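CBS domain containing membrane protein (PDB 4ESY) is of unknown function but carries here a C-terminal pair of CBS domains, modules that in relatives often bind adenine nucleotides and regulate attached domains. Local coordinates at residues B[77-82]-B[96-101]; B[39-44]-B[68-73]; B[62-67]-B[138-143]; B[53-58]-B[145-150]. One frame throughout, in Å; residues are numbered along the deposited sequence. Where two conformers were deposited one is given.

Contact 1. Residues B[77-82]-B[96-101]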
loop_
_atom_site.group_PDB
_atom_site.type_symbol
_atom_site.label_atom_id
_atom_site.label_comp_id
_atom_site.label_asym_id
_atom_site.label_seq_id
_atom_site.Cartn_x
_atom_site.Cartn_y
_atom_site.Cartn_z
ATOM N N PHE B 77 10.002 -3.979 -11.307
ATOM C CA PHE B 77 9.371 -5.174 -10.723
ATOM C C PHE B 77 8.222 -5.712 -11.605
ATOM O O PHE B 77 7.953 -6.918 -11.643
ATOM C CB PHE B 77 8.896 -4.878 -9.305
ATOM C CG PHE B 77 8.239 -6.057 -8.623
ATOM C CD1 PHE B 77 8.982 -6.906 -7.798
ATOM C CD2 PHE B 77 6.907 -6.322 -8.814
ATOM C CE1 PHE B 77 8.371 -8.003 -7.157
ATOM C CE2 PHE B 77 6.286 -7.434 -8.175
ATOM C CZ PHE B 77 7.034 -8.263 -7.357
ATOM N N TRP B 78 7.587 -4.830 -12.368
ATOM C CA TRP B 78 6.406 -5.244 -13.147
ATOM C C TRP B 78 6.731 -6.317 -14.178
ATOM O O TRP B 78 5.850 -7.061 -14.593
ATOM C CB TRP B 78 5.745 -4.037 -13.860
ATOM C CG TRP B 78 4.253 -4.172 -13.910
ATOM C CD1 TRP B 78 3.439 -4.600 -12.894
ATOM C CD2 TRP B 78 3.401 -3.960 -15.051
ATOM N NE1 TRP B 78 2.125 -4.620 -13.325
ATOM C CE2 TRP B 78 2.078 -4.232 -14.643
ATOM C CE3 TRP B 78 3.630 -3.546 -16.369
ATOM C CZ2 TRP B 78 0.976 -4.122 -15.515
ATOM C CZ3 TRP B 78 2.540 -3.420 -17.236
ATOM C CH2 TRP B 78 1.227 -3.700 -16.800
ATOM N N ILE B 79 7.999 -6.395 -14.582
ATOM C CA ILE B 79 8.417 -7.416 -15.518
ATOM C C ILE B 79 8.060 -8.837 -15.042
ATOM O O ILE B 79 7.765 -9.728 -15.859
ATOM C CB ILE B 79 9.912 -7.303 -15.838
ATOM C CG1 ILE B 79 10.189 -8.057 -17.100
ATOM C CG2 ILE B 79 10.818 -7.835 -14.681
ATOM C CD1 ILE B 79 11.527 -7.767 -17.634
ATOM N N TYR B 80 8.040 -9.036 -13.727
ATOM C CA TYR B 80 7.686 -10.353 -13.164
ATOM C C TYR B 80 6.171 -10.593 -13.119
ATOM O O TYR B 80 5.722 -11.732 -12.973
ATOM C CB TYR B 80 8.327 -10.556 -11.761
ATOM C CG TYR B 80 9.844 -10.542 -11.828
ATOM C CD1 TYR B 80 10.546 -11.657 -12.295
ATOM C CD2 TYR B 80 10.576 -9.428 -11.426
ATOM C CE1 TYR B 80 11.919 -11.643 -12.388
ATOM C CE2 TYR B 80 11.961 -9.408 -11.517
ATOM C CZ TYR B 80 12.620 -10.513 -11.985
ATOM O OH TYR B 80 13.985 -10.497 -12.086
ATOM N N GLU B 81 5.372 -9.536 -13.251
ATOM C CA GLU B 81 3.909 -9.699 -13.275
ATOM C C GLU B 81 3.305 -9.679 -14.669
ATOM O O GLU B 81 2.289 -10.320 -14.918
ATOM C CB GLU B 81 3.215 -8.582 -12.484
ATOM C CG GLU B 81 3.605 -8.492 -11.032
ATOM C CD GLU B 81 2.733 -7.501 -10.242
ATOM O OE1 GLU B 81 3.205 -6.394 -9.962
ATOM O OE2 GLU B 81 1.586 -7.821 -9.883
ATOM N N ALA B 82 3.897 -8.904 -15.570
ATOM C CA ALA B 82 3.243 -8.621 -16.836
ATOM C C ALA B 82 4.254 -8.463 -17.937
ATOM O O ALA B 82 4.241 -7.444 -18.603
ATOM C CB ALA B 82 2.415 -7.323 -16.708
ATOM N N GLU B 96 14.615 -9.793 -22.188
ATOM C CA GLU B 96 15.390 -10.944 -21.762
ATOM C C GLU B 96 16.598 -10.507 -20.955
ATOM O O GLU B 96 16.970 -11.154 -19.972
ATOM C CB GLU B 96 15.821 -11.804 -22.945
ATOM C CG GLU B 96 15.311 -13.240 -22.845
ATOM C CD GLU B 96 15.562 -13.913 -21.472
ATOM O OE1 GLU B 96 14.598 -14.497 -20.916
ATOM O OE2 GLU B 96 16.712 -13.885 -20.958
ATOM N N HIS B 97 17.180 -9.383 -21.347
ATOM C CA HIS B 97 18.312 -8.827 -20.616
ATOM C C HIS B 97 17.937 -8.411 -19.174
ATOM O O HIS B 97 18.724 -8.568 -18.213
ATOM C CB HIS B 97 18.897 -7.650 -21.387
ATOM C CG HIS B 97 20.033 -6.990 -20.680
ATOM N ND1 HIS B 97 21.226 -7.634 -20.438
ATOM C CD2 HIS B 97 20.137 -5.765 -20.110
ATOM C CE1 HIS B 97 22.028 -6.823 -19.769
ATOM N NE2 HIS B 97 21.389 -5.685 -19.553
ATOM N N LEU B 98 16.732 -7.873 -19.028
ATOM C CA LEU B 98 16.205 -7.585 -17.704
ATOM C C LEU B 98 16.096 -8.851 -16.858
ATOM O O LEU B 98 16.529 -8.873 -15.708
ATOM C CB LEU B 98 14.848 -6.878 -17.816
ATOM C CG LEU B 98 14.934 -5.487 -18.440
ATOM C CD1 LEU B 98 13.537 -4.851 -18.502
ATOM C CD2 LEU B 98 15.924 -4.611 -17.651
ATOM N N PHE B 99 15.503 -9.896 -17.410
ATOM C CA PHE B 99 15.449 -11.181 -16.709
ATOM C C PHE B 99 16.835 -11.726 -16.333
ATOM O O PHE B 99 17.012 -12.257 -15.223
ATOM C CB PHE B 99 14.669 -12.232 -17.500
ATOM C CG PHE B 99 13.182 -12.031 -17.470
ATOM C CD1 PHE B 99 12.516 -11.833 -16.266
ATOM C CD2 PHE B 99 12.447 -12.012 -18.659
ATOM C CE1 PHE B 99 11.118 -11.643 -16.240
ATOM C CE2 PHE B 99 11.054 -11.823 -18.650
ATOM C CZ PHE B 99 10.388 -11.640 -17.443
ATOM N N GLU B 100 17.786 -11.603 -17.256
ATOM C CA GLU B 100 19.162 -12.049 -17.031
ATOM C C GLU B 100 19.741 -11.321 -15.802
ATOM O O GLU B 100 20.327 -11.927 -14.906
ATOM C CB GLU B 100 20.027 -11.774 -18.279
ATOM C CG GLU B 100 19.634 -12.556 -19.531
ATOM C CD GLU B 100 20.305 -12.044 -20.838
ATOM O OE1 GLU B 100 19.951 -12.542 -21.936
ATOM O OE2 GLU B 100 21.178 -11.147 -20.779
ATOM N N THR B 101 19.558 -10.010 -15.769
ATOM C CA THR B 101 20.028 -9.189 -14.671
ATOM C C THR B 101 19.385 -9.613 -13.346
ATOM O O THR B 101 20.056 -9.657 -12.322
ATOM C CB THR B 101 19.756 -7.697 -14.950
ATOM O OG1 THR B 101 20.544 -7.289 -16.084
ATOM C CG2 THR B 101 20.168 -6.839 -13.737
HETATM O O HOH W 1 14.993 -12.693 -13.628
#

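Contact 2. Residues B[39-44]-B[68-73]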
loop_
_atom_site.group_PDB
_atom_site.type_symbol
_atom_site.label_atom_id
_atom_site.label_comp_id
_atom_site.label_asym_id
_atom_site.label_seq_id
_atom_site.Cartn_x
_atom_site.Cartn_y
_atom_site.Cartn_z
ATOM N N ALA B 39 14.124 -14.928 -7.582
ATOM C CA ALA B 39 13.500 -15.676 -6.497
ATOM C C ALA B 39 12.711 -14.760 -5.536
ATOM O O ALA B 39 11.613 -15.096 -5.084
ATOM C CB ALA B 39 14.569 -16.464 -5.702
ATOM N N VAL B 40 13.292 -13.634 -5.192
ATOM C CA VAL B 40 12.577 -12.669 -4.350
ATOM C C VAL B 40 11.220 -12.277 -4.990
ATOM O O VAL B 40 10.203 -12.217 -4.300
ATOM C CB VAL B 40 13.409 -11.400 -4.121
ATOM C CG1 VAL B 40 12.565 -10.292 -3.434
ATOM C CG2 VAL B 40 14.715 -11.748 -3.333
ATOM N N ALA B 41 11.237 -11.994 -6.285
ATOM C CA ALA B 41 10.012 -11.606 -7.001
ATOM C C ALA B 41 8.984 -12.726 -6.896
ATOM O O ALA B 41 7.831 -12.495 -6.527
ATOM C CB ALA B 41 10.288 -11.240 -8.475
ATOM N N LYS B 42 9.439 -13.943 -7.193
ATOM C CA LYS B 42 8.608 -15.124 -7.108
ATOM C C LYS B 42 7.961 -15.318 -5.726
ATOM O O LYS B 42 6.768 -15.588 -5.630
ATOM C CB LYS B 42 9.402 -16.371 -7.476
ATOM C CG LYS B 42 8.520 -17.608 -7.524
ATOM C CD LYS B 42 9.278 -18.855 -7.979
ATOM C CE LYS B 42 8.347 -20.067 -8.016
ATOM N NZ LYS B 42 9.124 -21.330 -8.032
ATOM N N THR B 43 8.763 -15.197 -4.675
ATOM C CA THR B 43 8.290 -15.272 -3.297
ATOM C C THR B 43 7.222 -14.228 -3.012
ATOM O O THR B 43 6.145 -14.557 -2.504
ATOM C CB THR B 43 9.458 -15.082 -2.313
ATOM O OG1 THR B 43 10.427 -16.095 -2.564
ATOM C CG2 THR B 43 8.983 -15.193 -0.880
HETATM N N MSE B 44 7.491 -12.990 -3.387
HETATM C CA MSE B 44 6.573 -11.865 -3.089
HETATM C C MSE B 44 5.243 -12.000 -3.814
HETATM O O MSE B 44 4.177 -11.720 -3.254
HETATM C CB MSE B 44 7.201 -10.519 -3.484
HETATM C CG MSE B 44 8.354 -10.015 -2.561
HETATM SE SE MSE B 44 9.033 -8.346 -3.410
HETATM C CE MSE B 44 9.958 -7.642 -1.881
ATOM N N SER B 68 9.872 -1.556 -5.064
ATOM C CA SER B 68 10.486 -0.382 -5.646
ATOM C C SER B 68 12.003 -0.508 -5.625
ATOM O O SER B 68 12.688 0.081 -6.465
ATOM C CB SER B 68 10.044 0.901 -4.907
ATOM O OG SER B 68 10.340 0.796 -3.526
ATOM N N ASP B 69 12.522 -1.307 -4.694
ATOM C CA ASP B 69 13.968 -1.514 -4.626
ATOM C C ASP B 69 14.548 -2.141 -5.885
ATOM O O ASP B 69 15.713 -1.932 -6.190
ATOM C CB ASP B 69 14.371 -2.368 -3.412
ATOM C CG ASP B 69 14.193 -1.631 -2.093
ATOM O OD1 ASP B 69 14.398 -0.381 -2.046
ATOM O OD2 ASP B 69 13.825 -2.316 -1.101
ATOM N N PHE B 70 13.743 -2.925 -6.601
ATOM C CA PHE B 70 14.207 -3.537 -7.853
ATOM C C PHE B 70 14.707 -2.446 -8.811
ATOM O O PHE B 70 15.658 -2.654 -9.548
ATOM C CB PHE B 70 13.068 -4.347 -8.491
ATOM C CG PHE B 70 12.870 -5.694 -7.898
ATOM C CD1 PHE B 70 12.996 -6.826 -8.696
ATOM C CD2 PHE B 70 12.570 -5.847 -6.524
ATOM C CE1 PHE B 70 12.819 -8.113 -8.167
ATOM C CE2 PHE B 70 12.383 -7.141 -5.975
ATOM C CZ PHE B 70 12.500 -8.267 -6.802
ATOM N N LEU B 71 14.105 -1.257 -8.769
ATOM C CA LEU B 71 14.591 -0.167 -9.650
ATOM C C LEU B 71 16.032 0.202 -9.379
ATOM O O LEU B 71 16.694 0.744 -10.243
ATOM C CB LEU B 71 13.741 1.099 -9.504
ATOM C CG LEU B 71 12.246 0.872 -9.717
ATOM C CD1 LEU B 71 11.430 2.156 -9.488
ATOM C CD2 LEU B 71 12.030 0.328 -11.098
ATOM N N ARG B 72 16.504 -0.014 -8.147
ATOM C CA ARG B 72 17.892 0.288 -7.818
ATOM C C ARG B 72 18.856 -0.558 -8.641
ATOM O O ARG B 72 20.008 -0.202 -8.813
ATOM C CB ARG B 72 18.165 0.025 -6.352
ATOM C CG ARG B 72 17.417 0.902 -5.384
ATOM C CD ARG B 72 17.720 0.414 -3.960
ATOM N NE ARG B 72 16.946 1.102 -2.939
ATOM C CZ ARG B 72 17.187 2.345 -2.529
ATOM N NH1 ARG B 72 16.421 2.888 -1.591
ATOM N NH2 ARG B 72 18.185 3.054 -3.063
ATOM N N GLY B 73 18.394 -1.699 -9.133
ATOM C CA GLY B 73 19.193 -2.500 -10.054
ATOM C C GLY B 73 18.734 -2.330 -11.490
ATOM O O GLY B 73 19.033 -3.154 -12.355
#

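Contact 3. Residues B[62-67]-B[138-143]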
loop_
_atom_site.group_PDB
_atom_site.type_symbol
_atom_site.label_atom_id
_atom_site.label_comp_id
_atom_site.label_asym_id
_atom_site.label_seq_id
_atom_site.Cartn_x
_atom_site.Cartn_y
_atom_site.Cartn_z
ATOM N N VAL B 62 18.747 -8.450 8.380
ATOM C CA VAL B 62 19.849 -7.663 7.886
ATOM C C VAL B 62 19.353 -6.498 6.993
ATOM O O VAL B 62 20.108 -5.600 6.680
ATOM C CB VAL B 62 20.921 -8.496 7.090
ATOM C CG1 VAL B 62 21.708 -9.423 8.024
ATOM C CG2 VAL B 62 20.289 -9.242 5.883
ATOM N N GLY B 63 18.078 -6.501 6.617
ATOM C CA GLY B 63 17.607 -5.460 5.731
ATOM C C GLY B 63 16.130 -5.637 5.452
ATOM O O GLY B 63 15.490 -6.528 6.019
ATOM N N ILE B 64 15.615 -4.741 4.628
ATOM C CA ILE B 64 14.237 -4.741 4.147
ATOM C C ILE B 64 14.275 -4.591 2.632
ATOM O O ILE B 64 15.106 -3.857 2.102
ATOM C CB ILE B 64 13.509 -3.532 4.645
ATOM C CG1 ILE B 64 13.664 -3.446 6.151
ATOM C CG2 ILE B 64 12.014 -3.602 4.243
ATOM C CD1 ILE B 64 12.939 -4.560 6.852
ATOM N N ILE B 65 13.383 -5.270 1.930
ATOM C CA ILE B 65 13.362 -5.104 0.476
ATOM C C ILE B 65 11.903 -4.956 0.054
ATOM O O ILE B 65 11.014 -5.602 0.637
ATOM C CB ILE B 65 14.062 -6.327 -0.213
ATOM C CG1 ILE B 65 14.260 -6.134 -1.734
ATOM C CG2 ILE B 65 13.314 -7.622 0.074
ATOM C CD1 ILE B 65 15.103 -7.325 -2.394
ATOM N N THR B 66 11.670 -4.079 -0.923
ATOM C CA THR B 66 10.339 -3.819 -1.460
ATOM C C THR B 66 10.383 -3.872 -2.982
ATOM O O THR B 66 11.483 -3.917 -3.597
ATOM C CB THR B 66 9.888 -2.388 -1.169
ATOM O OG1 THR B 66 10.780 -1.492 -1.855
ATOM C CG2 THR B 66 9.886 -2.095 0.331
ATOM N N GLU B 67 9.205 -3.848 -3.594
ATOM C CA GLU B 67 9.138 -3.887 -5.056
ATOM C C GLU B 67 9.932 -2.746 -5.677
ATOM O O GLU B 67 10.618 -2.964 -6.672
ATOM C CB GLU B 67 7.697 -3.847 -5.537
ATOM C CG GLU B 67 6.837 -4.999 -4.991
ATOM C CD GLU B 67 5.327 -4.706 -5.098
ATOM O OE1 GLU B 67 4.928 -3.519 -5.093
ATOM O OE2 GLU B 67 4.532 -5.672 -5.186
ATOM N N ARG B 138 7.588 2.168 6.933
ATOM C CA ARG B 138 7.647 0.751 7.288
ATOM C C ARG B 138 8.578 0.567 8.457
ATOM O O ARG B 138 9.659 1.128 8.446
ATOM C CB ARG B 138 8.276 -0.040 6.145
ATOM C CG ARG B 138 7.305 -0.650 5.187
ATOM C CD ARG B 138 8.068 -1.244 4.011
ATOM N NE ARG B 138 8.537 -0.222 3.095
ATOM C CZ ARG B 138 7.848 0.197 2.036
ATOM N NH1 ARG B 138 6.654 -0.324 1.772
ATOM N NH2 ARG B 138 8.355 1.131 1.241
ATOM N N ILE B 139 8.201 -0.271 9.420
ATOM C CA ILE B 139 9.090 -0.591 10.531
ATOM C C ILE B 139 9.030 -2.074 10.818
ATOM O O ILE B 139 7.943 -2.585 11.115
ATOM C CB ILE B 139 8.666 0.156 11.813
ATOM C CG1 ILE B 139 8.891 1.669 11.629
ATOM C CG2 ILE B 139 9.455 -0.377 13.049
ATOM C CD1 ILE B 139 8.281 2.554 12.736
ATOM N N PRO B 140 10.189 -2.748 10.792
ATOM C CA PRO B 140 10.302 -4.170 11.110
ATOM C C PRO B 140 10.086 -4.456 12.616
ATOM O O PRO B 140 10.469 -3.667 13.473
ATOM C CB PRO B 140 11.734 -4.540 10.642
ATOM C CG PRO B 140 12.497 -3.270 10.706
ATOM C CD PRO B 140 11.493 -2.155 10.425
ATOM N N VAL B 141 9.408 -5.557 12.913
ATOM C CA VAL B 141 9.193 -5.988 14.291
ATOM C C VAL B 141 10.077 -7.205 14.497
ATOM O O VAL B 141 10.082 -8.131 13.694
ATOM C CB VAL B 141 7.709 -6.302 14.580
ATOM C CG1 VAL B 141 7.493 -6.574 16.066
ATOM C CG2 VAL B 141 6.825 -5.130 14.137
ATOM N N VAL B 142 10.863 -7.157 15.564
ATOM C CA VAL B 142 11.843 -8.170 15.871
ATOM C C VAL B 142 11.611 -8.675 17.272
ATOM O O VAL B 142 11.387 -7.886 18.183
ATOM C CB VAL B 142 13.241 -7.566 15.775
ATOM C CG1 VAL B 142 14.285 -8.530 16.303
ATOM C CG2 VAL B 142 13.517 -7.198 14.340
ATOM N N GLN B 143 11.658 -9.995 17.426
ATOM C CA GLN B 143 11.479 -10.678 18.698
ATOM C C GLN B 143 12.662 -11.647 18.839
ATOM O O GLN B 143 12.723 -12.672 18.152
ATOM C CB GLN B 143 10.125 -11.415 18.712
ATOM C CG GLN B 143 9.814 -12.224 20.006
ATOM C CD GLN B 143 8.500 -13.015 19.925
ATOM O OE1 GLN B 143 7.739 -12.909 18.957
ATOM N NE2 GLN B 143 8.238 -13.820 20.939
#

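Contact 4. Residues B[53-58]-B[145-150]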
loop_
_atom_site.group_PDB
_atom_site.type_symbol
_atom_site.label_atom_id
_atom_site.label_comp_id
_atom_site.label_asym_id
_atom_site.label_seq_id
_atom_site.Cartn_x
_atom_site.Cartn_y
_atom_site.Cartn_z
ATOM N N PRO B 53 11.170 -8.695 5.138
ATOM C CA PRO B 53 12.480 -8.659 5.813
ATOM C C PRO B 53 13.482 -9.511 5.030
ATOM O O PRO B 53 13.096 -10.545 4.461
ATOM C CB PRO B 53 12.205 -9.310 7.187
ATOM C CG PRO B 53 10.706 -9.353 7.320
ATOM C CD PRO B 53 10.111 -9.337 5.949
ATOM N N VAL B 54 14.724 -9.030 4.940
ATOM C CA VAL B 54 15.834 -9.778 4.400
ATOM C C VAL B 54 16.655 -10.322 5.604
ATOM O O VAL B 54 16.994 -9.557 6.530
ATOM C CB VAL B 54 16.712 -8.874 3.556
ATOM C CG1 VAL B 54 17.764 -9.713 2.919
ATOM C CG2 VAL B 54 15.806 -8.172 2.493
ATOM N N VAL B 55 16.886 -11.631 5.633
ATOM C CA VAL B 55 17.656 -12.225 6.738
ATOM C C VAL B 55 18.952 -12.887 6.261
ATOM O O VAL B 55 19.077 -13.227 5.084
ATOM C CB VAL B 55 16.833 -13.243 7.508
ATOM C CG1 VAL B 55 15.560 -12.590 8.093
ATOM C CG2 VAL B 55 16.460 -14.441 6.612
ATOM N N ASP B 56 19.898 -13.099 7.172
ATOM C CA ASP B 56 21.081 -13.898 6.832
ATOM C C ASP B 56 20.813 -15.402 6.894
ATOM O O ASP B 56 19.657 -15.828 7.150
ATOM C CB ASP B 56 22.298 -13.503 7.663
ATOM C CG ASP B 56 22.149 -13.838 9.163
ATOM O OD1 ASP B 56 21.252 -14.584 9.593
ATOM O OD2 ASP B 56 22.975 -13.339 9.922
ATOM N N GLN B 57 21.833 -16.219 6.635
ATOM C CA GLN B 57 21.585 -17.656 6.535
ATOM C C GLN B 57 21.027 -18.205 7.836
ATOM O O GLN B 57 20.249 -19.156 7.814
ATOM C CB GLN B 57 22.814 -18.473 6.075
ATOM C CG GLN B 57 22.461 -19.970 5.922
ATOM C CD GLN B 57 23.525 -20.802 5.231
ATOM O OE1 GLN B 57 24.729 -20.548 5.376
ATOM N NE2 GLN B 57 23.087 -21.813 4.480
ATOM N N ASN B 58 21.377 -17.589 8.962
ATOM C CA ASN B 58 20.855 -18.077 10.240
ATOM C C ASN B 58 19.624 -17.322 10.747
ATOM O O ASN B 58 19.240 -17.476 11.900
ATOM C CB ASN B 58 21.948 -18.068 11.326
ATOM C CG ASN B 58 23.239 -18.681 10.834
ATOM O OD1 ASN B 58 24.206 -17.966 10.565
ATOM N ND2 ASN B 58 23.251 -20.008 10.669
ATOM N N GLY B 145 15.970 -11.034 17.956
ATOM C CA GLY B 145 16.817 -11.049 16.767
ATOM C C GLY B 145 16.113 -11.438 15.464
ATOM O O GLY B 145 16.573 -11.062 14.363
ATOM N N VAL B 146 14.991 -12.157 15.624
ATOM C CA VAL B 146 14.161 -12.723 14.554
ATOM C C VAL B 146 12.989 -11.846 14.148
ATOM O O VAL B 146 12.142 -11.502 15.009
ATOM C CB VAL B 146 13.535 -14.040 15.044
ATOM C CG1 VAL B 146 12.559 -14.596 14.039
ATOM C CG2 VAL B 146 14.622 -15.081 15.330
ATOM N N PRO B 147 12.890 -11.530 12.837
ATOM C CA PRO B 147 11.768 -10.739 12.313
ATOM C C PRO B 147 10.437 -11.464 12.560
ATOM O O PRO B 147 10.319 -12.660 12.373
ATOM C CB PRO B 147 12.039 -10.662 10.795
ATOM C CG PRO B 147 13.390 -11.241 10.581
ATOM C CD PRO B 147 13.762 -12.066 11.771
ATOM N N VAL B 148 9.431 -10.747 12.987
ATOM C CA VAL B 148 8.145 -11.393 13.166
ATOM C C VAL B 148 7.107 -10.604 12.408
ATOM O O VAL B 148 5.958 -10.984 12.353
ATOM C CB VAL B 148 7.733 -11.439 14.663
ATOM C CG1 VAL B 148 8.636 -12.387 15.447
ATOM C CG2 VAL B 148 7.779 -10.051 15.258
ATOM N N GLY B 149 7.508 -9.493 11.814
ATOM C CA GLY B 149 6.570 -8.744 11.005
ATOM C C GLY B 149 7.155 -7.458 10.473
ATOM O O GLY B 149 8.273 -7.096 10.830
ATOM N N ILE B 150 6.392 -6.781 9.612
ATOM C CA ILE B 150 6.693 -5.413 9.194
ATOM C C ILE B 150 5.406 -4.623 9.347
ATOM O O ILE B 150 4.361 -5.045 8.874
ATOM C CB ILE B 150 7.178 -5.298 7.735
ATOM C CG1 ILE B 150 8.600 -5.816 7.573
ATOM C CG2 ILE B 150 7.195 -3.811 7.298
ATOM C CD1 ILE B 150 9.059 -5.914 6.094
#

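Contact 1. Residues B[77-82]-B[96-101]
The backbones of Ile-79 and Phe-99 come within 8.1 Å, CA to CA, where the helical turn at 77-81 lies beside helix 92-102. Ile-79 points toward that helix. With its CG1 anti to the backbone N (chi1 -162°), its extended end brings CD1 over one face of the Phe-99 ring, 4.1 Å from the centroid and 12° off the normal, a CH-pi contact. The same CD1 presses on Leu-98 CB, a close contact at 3.4 Å. Helix 92-102 and the loop leading into helix 83-86 are thus joined through an apolar cluster, which Tyr-80 extends by also lying on Ala-41 of helix 37-46. Tyr-80 and Phe-99 form an offset edge-to-face pair, the edge of Phe-99 turned to the Tyr-80 face, centroids 5.7 Å apart and planes at 65°. A leucine in place of Phe-99 would probably deprive Tyr-80 of its aromatic mate and Ile-79 CD1 of the flat face beneath it. One water ties the turn to the helix: it lies 2.9 Å from Tyr-80 OH and donates to Phe-99 O. Glu-81, in the same turn, pairs with a basic side chain of a neighbouring subunit.

Contact 2. Residues B[39-44]-B[68-73]
Within a CBS motif, Phe-70 of the helical turn at 68-72 inserts its ring against Val-40, Ala-41 and Met-44 of helix 37-46. The ring arrives end on, for its CZ leads: Val-40 CG1 stands 3.9 Å from Phe-70 CZ, near the ring plane, and the backbone N of Ala-41 lies at the same edge. Beside CZ, Phe-70 CE1 meets Ala-41 CB at 4.0 Å. The selenium of Met-44, a selenomethionine, comes obliquely to the other side, 4.4 Å from Phe-70 CE2. With chi1 at 171°, Val-40 swings CG1 away from its N and onto the ring edge. Here the turn that follows strand 61-64 packs on helix 37-46 of the same CBS motif; Phe-70 also makes an edge-to-face pair with Phe-77. Just before Phe-70 in the chain, Asp-69 ends a glycine-to-aspartate signature whose aspartate, in nucleotide-binding relatives, commonly contacts the ribose. In this structure Asp-69 OD2 accepts from Thr-66 N. Asp-69 OD1 makes a salt bridge with Arg-72 NE at 3.1 Å, nearly straight (167° at the hydrogen) and lying in the guanidinium plane, yet reaching the carboxylate from 40° above its plane. Both oxygens of Asp-69 are therefore engaged, which should limit its rotation, while Arg-72 is held against the turn that carries Phe-70.

Contact 3. Residues B[62-67]-B[138-143]
Arg-138 points its CB toward Thr-66, and its chain makes its first contact with that threonine at CD, 4.2 Å from Thr-66 CG2. A bend at chi3 (-76°) then turns the guanidinium so that the methyl group sits over the centre of one face. NE is 3.6 Å from Thr-66 CG2, CZ is closest to it at 3.5 Å, and NH2 follows at 3.7 Å. NH1 ends in a hydrogen bond to OD of the S-hydroxycysteine Cys-51, a polar hold that complements the apolar lid. Ile-150 lies against the aliphatic part of Arg-138, and Thr-152 of the same strand 146-152 also touches its side chain. Strands 61-64 and 138-143 belong to the two CBS motifs of the chain, and here they meet face to face in the manner of a Bateman module, side chain on side chain. The second pair is Ile-64 on Pro-140: CD1 lies 4.0 Å from the proline CB and almost as near its CG, the two side chains crossing at a slant. Thr-66 turns OG1 between its backbone N and carbonyl carbon (chi1 64°), where it hydrogen-bonds Ser-68 OG; this sets CG2 opposite the carbonyl carbon, aimed at Arg-138. An alanine here lacks the guanidinium, which would probably leave OD of the modified Cys-51 without a mate and a gap over the Thr-66 methyl. Just before Ile-64 in strand 61-64, Val-62 and Gly-63 pair with the single residue Val-54, a classic bulge, and Pro-140 packs further on Pro-114 and Thr-117.

Contact 4. Residues B[53-58]-B[145-150]
Asp-56 OD1 accepts two backbone N-H groups, from His-60 and, weakly, from Asn-58 N at 3.1 Å with a bent angle of 122°; these bonds shape the turn between strands 53-55 and 61-64. The strand before the turn faces the second CBS motif: strands 53-55 and 146-150 run antiparallel at 162°, their axes 8.6 Å apart, as the sheets of the paired motifs lie on one another. Pro-53 is the central piece. Its CB meets Pro-147 CB at 3.9 Å, while Pro-53 CD abuts Ile-150 CD1 at 3.6 Å. Val-148 and Gly-149 form a classic beta bulge opposite Val-141, just before Ile-150. In sequence this valine-glycine-isoleucine matches Val-62 to Ile-64, and the proline-isoleucine pairing matches that of Ile-64 with Pro-140, consistent with the approximate twofold relation of CBS pairs. In the turn before strand 146-152, Gly-145 has a positive phi (86°) that a side chain would hardly tolerate. At the far end of the interface Val-55 turns CG1 anti to its carbonyl carbon, which places that methyl 3.6 Å from Pro-147 CG.

From the N terminus, helix 37-46 opens contact 2, strand 53-55 opens contact 4 and strand 61-64 opens contact 3. Contact 2 closes first, at 68-73, and so crosses contacts 3 and 4, whose loops are still open. Contact 1 then opens and closes entirely inside both, in series with contact 2, and touches it through Tyr-80 on Phe-70 and Phe-77 on Met-44. The second CBS motif closes contact 3 at 138-143 and contact 4 at 145-150, so contact 3 is nested in contact 4. Contacts 3 and 4 tie the two motifs together sheet to sheet; contact 2 holds the first motif's helical side, and contact 1 adds helix 92-102.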